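PDB 4ZVA: diguanylate cyclase DosC from Escherichia coli, which probably synthesises cyclic di-GMP from GTP in response to oxygen, which it senses through the haem-binding globin domain. Local coordinates for residues Asp5-Leu10 with Asp140-Val145; Gly9-Ala14 with Ala74-Val79. All blocks are in the same frame, centred on the assembly; numbering follows the deposited sequence.

Contact 1. Residues Asp5-Leu10 with Asp140-Val145; sequences DEWTGL and DIAMEV
Trp7 of helix 2-13 and Ile141 of helix 125-147 join the amino-terminal helix to the last modelled helix of the sensor globin, an all-helical fold built around haem; the two short segments run antiparallel (167°), their axes 10.8 Å apart. No hydrogen bond crosses the contact. Its centre is a CH-pi interaction: the Ile141 CG2 methyl lies over one face of the indole, 3.8 Å from the centroid of the five-membered ring and 10° off its normal. With CG anti to the backbone N (chi1 -155°), Trp7 reaches across so that CH2 lies 3.8 Å from Ala142 CB, while CZ3 comes more loosely against Val145 CG2. Without the indole, as with an alanine here, the Ile141 CG2 methyl would probably lose its aromatic face, and a gap would be left beside Ala142 and Val145. Of the charged groups, Glu6 keeps its carboxylate for Lys112 and Arg108 of the second subunit, with which OE1 forms salt bridges, whereas its aliphatic part faces Ile141. Leu10 adds a looser apolar contact with Ile141. The other end of Ile141 is pressed closer, its CD1 lying 3.5 Å from Glu6 CG.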
ATOM      1  N   ASP A   5      -2.423 -18.789   1.328  1.00 48.92           N
ATOM      2  CA  ASP A   5      -3.862 -18.849   1.106  1.00 49.86           C
ATOM      3  C   ASP A   5      -4.422 -17.484   0.727  1.00 50.94           C
ATOM      4  O   ASP A   5      -5.375 -17.384  -0.048  1.00 49.11           O
ATOM      5  CB  ASP A   5      -4.571 -19.381   2.352  1.00 56.33           C
ATOM      6  CG  ASP A   5      -4.105 -20.770   2.735  1.00 60.27           C
ATOM      7  OD1 ASP A   5      -3.630 -21.503   1.842  1.00 56.95           O
ATOM      8  OD2 ASP A   5      -4.208 -21.125   3.927  1.00 64.34           O
ATOM      9  N   GLU A   6      -3.827 -16.436   1.288  1.00 46.50           N
ATOM     10  CA  GLU A   6      -4.260 -15.072   1.017  1.00 48.27           C
ATOM     11  C   GLU A   6      -3.857 -14.646  -0.392  1.00 45.14           C
ATOM     12  O   GLU A   6      -4.661 -14.083  -1.135  1.00 42.42           O
ATOM     13  CB  GLU A   6      -3.666 -14.116   2.054  1.00 46.05           C
ATOM     14  CG  GLU A   6      -3.887 -12.644   1.762  1.00 51.99           C
ATOM     15  CD  GLU A   6      -5.262 -12.159   2.166  1.00 56.03           C
ATOM     16  OE1 GLU A   6      -5.536 -10.952   1.993  1.00 60.52           O
ATOM     17  OE2 GLU A   6      -6.065 -12.978   2.661  1.00 66.58           O
ATOM     18  N   TRP A   7      -2.610 -14.924  -0.758  1.00 40.75           N
ATOM     19  CA  TRP A   7      -2.115 -14.590  -2.089  1.00 40.66           C
ATOM     20  C   TRP A   7      -2.868 -15.396  -3.141  1.00 44.45           C
ATOM     21  O   TRP A   7      -3.262 -14.864  -4.180  1.00 45.02           O
ATOM     22  CB  TRP A   7      -0.609 -14.836  -2.177  1.00 41.97           C
ATOM     23  CG  TRP A   7       0.077 -14.015  -3.227  1.00 42.25           C
ATOM     24  CD1 TRP A   7      -0.484 -13.484  -4.353  1.00 40.82           C
ATOM     25  CD2 TRP A   7       1.440 -13.582  -3.217  1.00 40.65           C
ATOM     26  NE1 TRP A   7       0.456 -12.774  -5.061  1.00 40.27           N
ATOM     27  CE2 TRP A   7       1.645 -12.815  -4.381  1.00 39.70           C
ATOM     28  CE3 TRP A   7       2.512 -13.779  -2.341  1.00 41.73           C
ATOM     29  CZ2 TRP A   7       2.877 -12.247  -4.691  1.00 41.69           C
ATOM     30  CZ3 TRP A   7       3.733 -13.212  -2.650  1.00 40.57           C
ATOM     31  CH2 TRP A   7       3.906 -12.456  -3.815  1.00 42.56           C
ATOM     32  N   THR A   8      -3.076 -16.678  -2.853  1.00 42.51           N
ATOM     33  CA  THR A   8      -3.843 -17.559  -3.727  1.00 42.88           C
ATOM     34  C   THR A   8      -5.265 -17.049  -3.916  1.00 48.33           C
ATOM     35  O   THR A   8      -5.774 -17.004  -5.037  1.00 46.26           O
ATOM     36  CB  THR A   8      -3.901 -18.996  -3.169  1.00 48.27           C
ATOM     37  OG1 THR A   8      -2.587 -19.564  -3.175  1.00 47.83           O
ATOM     38  CG2 THR A   8      -4.829 -19.863  -4.003  1.00 44.82           C
ATOM     39  N   GLY A   9      -5.903 -16.678  -2.810  1.00 45.56           N
ATOM     40  CA  GLY A   9      -7.246 -16.132  -2.846  1.00 43.25           C
ATOM     41  C   GLY A   9      -7.334 -14.885  -3.704  1.00 38.24           C
ATOM     42  O   GLY A   9      -8.272 -14.729  -4.482  1.00 46.76           O
ATOM     43  N   LEU A  10      -6.351 -14.000  -3.565  1.00 38.47           N
ATOM     44  CA  LEU A  10      -6.312 -12.762  -4.340  1.00 46.41           C
ATOM     45  C   LEU A  10      -6.305 -13.030  -5.843  1.00 42.02           C
ATOM     46  O   LEU A  10      -7.040 -12.395  -6.599  1.00 43.34           O
ATOM     47  CB  LEU A  10      -5.088 -11.930  -3.955  1.00 43.56           C
ATOM     48  CG  LEU A  10      -4.885 -10.653  -4.769  1.00 45.39           C
ATOM     49  CD1 LEU A  10      -6.038  -9.685  -4.550  1.00 50.40           C
ATOM     50  CD2 LEU A  10      -3.558 -10.003  -4.415  1.00 48.42           C
ATOM     51  N   ASP A 140       1.169  -5.051  -2.297  1.00 30.19           N
ATOM     52  CA  ASP A 140       1.090  -4.993  -0.838  1.00 34.76           C
ATOM     53  C   ASP A 140       1.298  -6.350  -0.167  1.00 34.32           C
ATOM     54  O   ASP A 140       1.992  -6.439   0.846  1.00 39.77           O
ATOM     55  CB  ASP A 140      -0.256  -4.413  -0.402  1.00 28.37           C
ATOM     56  CG  ASP A 140      -0.275  -2.898  -0.425  1.00 27.96           C
ATOM     57  OD1 ASP A 140       0.810  -2.289  -0.530  1.00 32.32           O
ATOM     58  OD2 ASP A 140      -1.377  -2.312  -0.325  1.00 37.65           O
ATOM     59  N   ILE A 141       0.696  -7.401  -0.721  1.00 35.00           N
ATOM     60  CA  ILE A 141       0.860  -8.739  -0.159  1.00 41.82           C
ATOM     61  C   ILE A 141       2.320  -9.181  -0.285  1.00 41.42           C
ATOM     62  O   ILE A 141       2.855  -9.841   0.605  1.00 45.35           O
ATOM     63  CB  ILE A 141      -0.093  -9.780  -0.822  1.00 46.58           C
ATOM     64  CG1 ILE A 141      -0.082 -11.097  -0.045  1.00 49.32           C
ATOM     65  CG2 ILE A 141       0.260 -10.045  -2.271  1.00 45.70           C
ATOM     66  CD1 ILE A 141      -0.804 -11.023   1.264  1.00 54.55           C
ATOM     67  N   ALA A 142       2.962  -8.806  -1.389  1.00 38.60           N
ATOM     68  CA  ALA A 142       4.364  -9.129  -1.605  1.00 37.68           C
ATOM     69  C   ALA A 142       5.255  -8.369  -0.628  1.00 38.22           C
ATOM     70  O   ALA A 142       6.231  -8.916  -0.115  1.00 38.49           O
ATOM     71  CB  ALA A 142       4.766  -8.821  -3.040  1.00 38.30           C
ATOM     72  N   MET A 143       4.914  -7.109  -0.368  1.00 34.64           N
ATOM     73  CA  MET A 143       5.685  -6.291   0.564  1.00 40.05           C
ATOM     74  C   MET A 143       5.652  -6.873   1.972  1.00 46.35           C
ATOM     75  O   MET A 143       6.667  -6.890   2.669  1.00 48.65           O
ATOM     76  CB  MET A 143       5.170  -4.853   0.602  1.00 46.18           C
ATOM     77  CG  MET A 143       5.846  -4.017   1.683  1.00 44.44           C
ATOM     78  SD  MET A 143       5.512  -2.252   1.596  1.00 46.13           S
ATOM     79  CE  MET A 143       3.786  -2.213   2.065  1.00 50.83           C
ATOM     80  N   GLU A 144       4.484  -7.348   2.389  1.00 41.32           N
ATOM     81  CA  GLU A 144       4.347  -7.900   3.730  1.00 47.30           C
ATOM     82  C   GLU A 144       5.208  -9.149   3.888  1.00 49.27           C
ATOM     83  O   GLU A 144       5.867  -9.318   4.909  1.00 53.69           O
ATOM     84  CB  GLU A 144       2.886  -8.218   4.049  1.00 42.21           C
ATOM     85  CG  GLU A 144       2.685  -8.778   5.455  1.00 46.07           C
ATOM     86  CD  GLU A 144       1.223  -8.906   5.841  1.00 48.28           C
ATOM     87  OE1 GLU A 144       0.396  -8.115   5.341  1.00 47.86           O
ATOM     88  OE2 GLU A 144       0.896  -9.813   6.636  1.00 49.89           O
ATOM     89  N   VAL A 145       5.216 -10.010   2.873  1.00 49.55           N
ATOM     90  CA  VAL A 145       6.059 -11.204   2.894  1.00 43.68           C
ATOM     91  C   VAL A 145       7.525 -10.813   3.056  1.00 46.13           C
ATOM     92  O   VAL A 145       8.262 -11.426   3.827  1.00 53.46           O
ATOM     93  CB  VAL A 145       5.894 -12.047   1.613  1.00 49.80           C
ATOM     94  CG1 VAL A 145       6.853 -13.226   1.626  1.00 51.54           C
ATOM     95  CG2 VAL A 145       4.468 -12.542   1.483  1.00 41.46           C
TER

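Contact 2. Residues Gly9-Ala14 with Ala74-Val79; sequences GLVEQA and AQVDDV
Val11 meets Ala74 and Val76 near the carboxyl-terminal end of helix 2-13. From its CA the bond to CB heads toward segment 74-79, and beyond CB the side chain forks. With CG1 anti to the backbone N (chi1 175°), both methyls reach the carbonyl oxygen of Ala74: CG1 lies 3.5 Å from Ala74 O and CG2 3.6 Å from the same atom. The CG1 methyl also lies against the carbonyl carbon of Gln75 and Val76 N, and meets CG2 of Val76 at 3.9 Å. CG2 of Val11 in addition approaches Ala74 CB, more loosely. Val11 thus packs against main-chain atoms of the loop as well as against side chains, and no hydrogen bond crosses the contact. The loop it packs on joins helix 54-72 to helix 79-96 and probably corresponds to the E-F corner of other globins. Residues Gln75 to Asp78 form a type I beta turn, closed by the bond from Asp78 N to Gln75 O (2.9 Å). Asp78 also accepts from Gln75 N through OD2 (3.1 Å, 155° at the hydrogen), a donor met on the anti side and 33° out of the carboxylate plane. OD1 of the same carboxylate forms a salt bridge with Arg81, so both of its oxygens have partners and its rotation is probably restricted. The CB of Gln75 points away from helix 2-13, and its NE2 is hydrogen-bonded to the carbonyl oxygen of Ser73. Toward the exposed margin, Glu12 contributes the aliphatic part of its chain: its CG lies 3.8 Å from Val76 CG2, which therefore touches both Glu12 and Val11.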
ATOM      1  N   GLY A   9      -5.903 -16.678  -2.810  1.00 45.56           N
ATOM      2  CA  GLY A   9      -7.246 -16.132  -2.846  1.00 43.25           C
ATOM      3  C   GLY A   9      -7.334 -14.885  -3.704  1.00 38.24           C
ATOM      4  O   GLY A   9      -8.272 -14.729  -4.482  1.00 46.76           O
ATOM      5  N   LEU A  10      -6.351 -14.000  -3.565  1.00 38.47           N
ATOM      6  CA  LEU A  10      -6.312 -12.762  -4.340  1.00 46.41           C
ATOM      7  C   LEU A  10      -6.305 -13.030  -5.843  1.00 42.02           C
ATOM      8  O   LEU A  10      -7.040 -12.395  -6.599  1.00 43.34           O
ATOM      9  CB  LEU A  10      -5.088 -11.930  -3.955  1.00 43.56           C
ATOM     10  CG  LEU A  10      -4.885 -10.653  -4.769  1.00 45.39           C
ATOM     11  CD1 LEU A  10      -6.038  -9.685  -4.550  1.00 50.40           C
ATOM     12  CD2 LEU A  10      -3.558 -10.003  -4.415  1.00 48.42           C
ATOM     13  N   VAL A  11      -5.485 -13.986  -6.267  1.00 43.21           N
ATOM     14  CA  VAL A  11      -5.405 -14.356  -7.675  1.00 39.70           C
ATOM     15  C   VAL A  11      -6.703 -15.021  -8.121  1.00 47.79           C
ATOM     16  O   VAL A  11      -7.227 -14.733  -9.197  1.00 48.62           O
ATOM     17  CB  VAL A  11      -4.217 -15.304  -7.942  1.00 41.79           C
ATOM     18  CG1 VAL A  11      -4.213 -15.775  -9.393  1.00 40.73           C
ATOM     19  CG2 VAL A  11      -2.901 -14.624  -7.588  1.00 39.51           C
ATOM     20  N   GLU A  12      -7.218 -15.905  -7.273  1.00 43.57           N
ATOM     21  CA  GLU A  12      -8.444 -16.642  -7.556  1.00 46.05           C
ATOM     22  C   GLU A  12      -9.672 -15.740  -7.664  1.00 45.08           C
ATOM     23  O   GLU A  12     -10.588 -16.022  -8.436  1.00 48.14           O
ATOM     24  CB  GLU A  12      -8.673 -17.697  -6.472  1.00 49.35           C
ATOM     25  CG  GLU A  12      -7.896 -18.982  -6.689  1.00 46.81           C
ATOM     26  CD  GLU A  12      -8.137 -19.996  -5.590  1.00 56.40           C
ATOM     27  OE1 GLU A  12      -9.034 -19.764  -4.752  1.00 65.55           O
ATOM     28  OE2 GLU A  12      -7.426 -21.024  -5.561  1.00 64.57           O
ATOM     29  N   GLN A  13      -9.694 -14.662  -6.886  1.00 43.71           N
ATOM     30  CA  GLN A  13     -10.850 -13.768  -6.861  1.00 51.63           C
ATOM     31  C   GLN A  13     -10.885 -12.834  -8.071  1.00 55.25           C
ATOM     32  O   GLN A  13     -11.957 -12.409  -8.502  1.00 54.68           O
ATOM     33  CB  GLN A  13     -10.865 -12.947  -5.566  1.00 56.40           C
ATOM     34  CG  GLN A  13     -11.234 -13.732  -4.303  1.00 66.72           C
ATOM     35  CD  GLN A  13     -12.695 -14.157  -4.253  1.00 77.34           C
ATOM     36  OE1 GLN A  13     -13.479 -13.855  -5.153  1.00 81.80           O
ATOM     37  NE2 GLN A  13     -13.064 -14.861  -3.189  1.00 83.45           N
ATOM     38  N   ALA A  14      -9.714 -12.501  -8.604  1.00 47.25           N
ATOM     39  CA  ALA A  14      -9.624 -11.607  -9.756  1.00 45.87           C
ATOM     40  C   ALA A  14      -9.916 -12.359 -11.053  1.00 43.87           C
ATOM     41  O   ALA A  14      -9.297 -13.383 -11.336  1.00 40.32           O
ATOM     42  CB  ALA A  14      -8.257 -10.952  -9.816  1.00 43.49           C
ATOM     43  N   ALA A  74       1.198 -12.958 -11.345  1.00 43.44           N
ATOM     44  CA  ALA A  74       1.104 -14.121 -10.464  1.00 40.89           C
ATOM     45  C   ALA A  74      -0.061 -15.049 -10.786  1.00 39.97           C
ATOM     46  O   ALA A  74      -1.218 -14.630 -10.817  1.00 42.28           O
ATOM     47  CB  ALA A  74       0.999 -13.664  -9.022  1.00 41.94           C
ATOM     48  N   GLN A  75       0.258 -16.316 -11.022  1.00 39.21           N
ATOM     49  CA  GLN A  75      -0.751 -17.361 -11.083  1.00 40.29           C
ATOM     50  C   GLN A  75      -0.790 -18.075  -9.736  1.00 44.43           C
ATOM     51  O   GLN A  75       0.134 -17.933  -8.935  1.00 41.00           O
ATOM     52  CB  GLN A  75      -0.459 -18.340 -12.219  1.00 47.95           C
ATOM     53  CG  GLN A  75      -0.333 -17.664 -13.575  1.00 43.37           C
ATOM     54  CD  GLN A  75      -1.481 -16.709 -13.864  1.00 43.61           C
ATOM     55  OE1 GLN A  75      -2.646 -17.108 -13.892  1.00 43.31           O
ATOM     56  NE2 GLN A  75      -1.153 -15.439 -14.080  1.00 42.72           N
ATOM     57  N   VAL A  76      -1.851 -18.838  -9.493  1.00 45.30           N
ATOM     58  CA  VAL A  76      -2.007 -19.556  -8.231  1.00 50.17           C
ATOM     59  C   VAL A  76      -0.810 -20.454  -7.931  1.00 55.29           C
ATOM     60  O   VAL A  76      -0.325 -20.499  -6.800  1.00 49.18           O
ATOM     61  CB  VAL A  76      -3.293 -20.406  -8.232  1.00 51.83           C
ATOM     62  CG1 VAL A  76      -3.369 -21.270  -6.982  1.00 56.12           C
ATOM     63  CG2 VAL A  76      -4.519 -19.512  -8.347  1.00 50.32           C
ATOM     64  N   ASP A  77      -0.309 -21.136  -8.956  1.00 48.51           N
ATOM     65  CA  ASP A  77       0.795 -22.070  -8.774  1.00 47.42           C
ATOM     66  C   ASP A  77       2.136 -21.355  -8.640  1.00 49.34           C
ATOM     67  O   ASP A  77       3.153 -21.982  -8.344  1.00 55.47           O
ATOM     68  CB  ASP A  77       0.842 -23.066  -9.936  1.00 56.47           C
ATOM     69  CG  ASP A  77      -0.403 -23.933 -10.013  1.00 64.50           C
ATOM     70  OD1 ASP A  77      -0.991 -24.228  -8.950  1.00 65.93           O
ATOM     71  OD2 ASP A  77      -0.800 -24.317 -11.135  1.00 67.36           O
ATOM     72  N   ASP A  78       2.131 -20.041  -8.849  1.00 43.61           N
ATOM     73  CA  ASP A  78       3.346 -19.241  -8.725  1.00 45.26           C
ATOM     74  C   ASP A  78       3.546 -18.727  -7.303  1.00 48.09           C
ATOM     75  O   ASP A  78       4.656 -18.347  -6.926  1.00 47.63           O
ATOM     76  CB  ASP A  78       3.311 -18.054  -9.692  1.00 53.05           C
ATOM     77  CG  ASP A  78       3.366 -18.479 -11.145  1.00 53.80           C
ATOM     78  OD1 ASP A  78       3.920 -19.562 -11.435  1.00 54.42           O
ATOM     79  OD2 ASP A  78       2.853 -17.724 -11.997  1.00 49.35           O
ATOM     80  N   VAL A  79       2.462 -18.718  -6.527  1.00 47.55           N
ATOM     81  CA  VAL A  79       2.442 -18.110  -5.197  1.00 47.75           C
ATOM     82  C   VAL A  79       3.567 -18.611  -4.302  1.00 47.54           C
ATOM     83  O   VAL A  79       4.274 -17.820  -3.675  1.00 47.95           O
ATOM     84  CB  VAL A  79       1.095 -18.365  -4.483  1.00 47.25           C
ATOM     85  CG1 VAL A  79       1.154 -17.891  -3.038  1.00 47.85           C
ATOM     86  CG2 VAL A  79      -0.041 -17.678  -5.225  1.00 46.05           C
TER

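Contacts 1 and 2 both start from helix 2-13, share Gly9 and Leu10, and have centres about 9 Å apart. Along the chain the common helix comes first, segment 74-79, the loop leading into helix 79-96, follows, and helix 125-147 comes last, so the amino-terminal helix ties together two parts of the globin that lie far apart in sequence. The contacts also touch directly: Trp7 CB packs 3.6 Å from Val79 CG1, and Trp7 NE1 lies 4.1 Å from Ala74 CB, so the indole that packs on the last helix also touches the loop. Contact 1 lies next to the second subunit, with the side chain of Ala142 about 7 Å from the haem, whereas no other chain of the assembly touches the segments of contact 2.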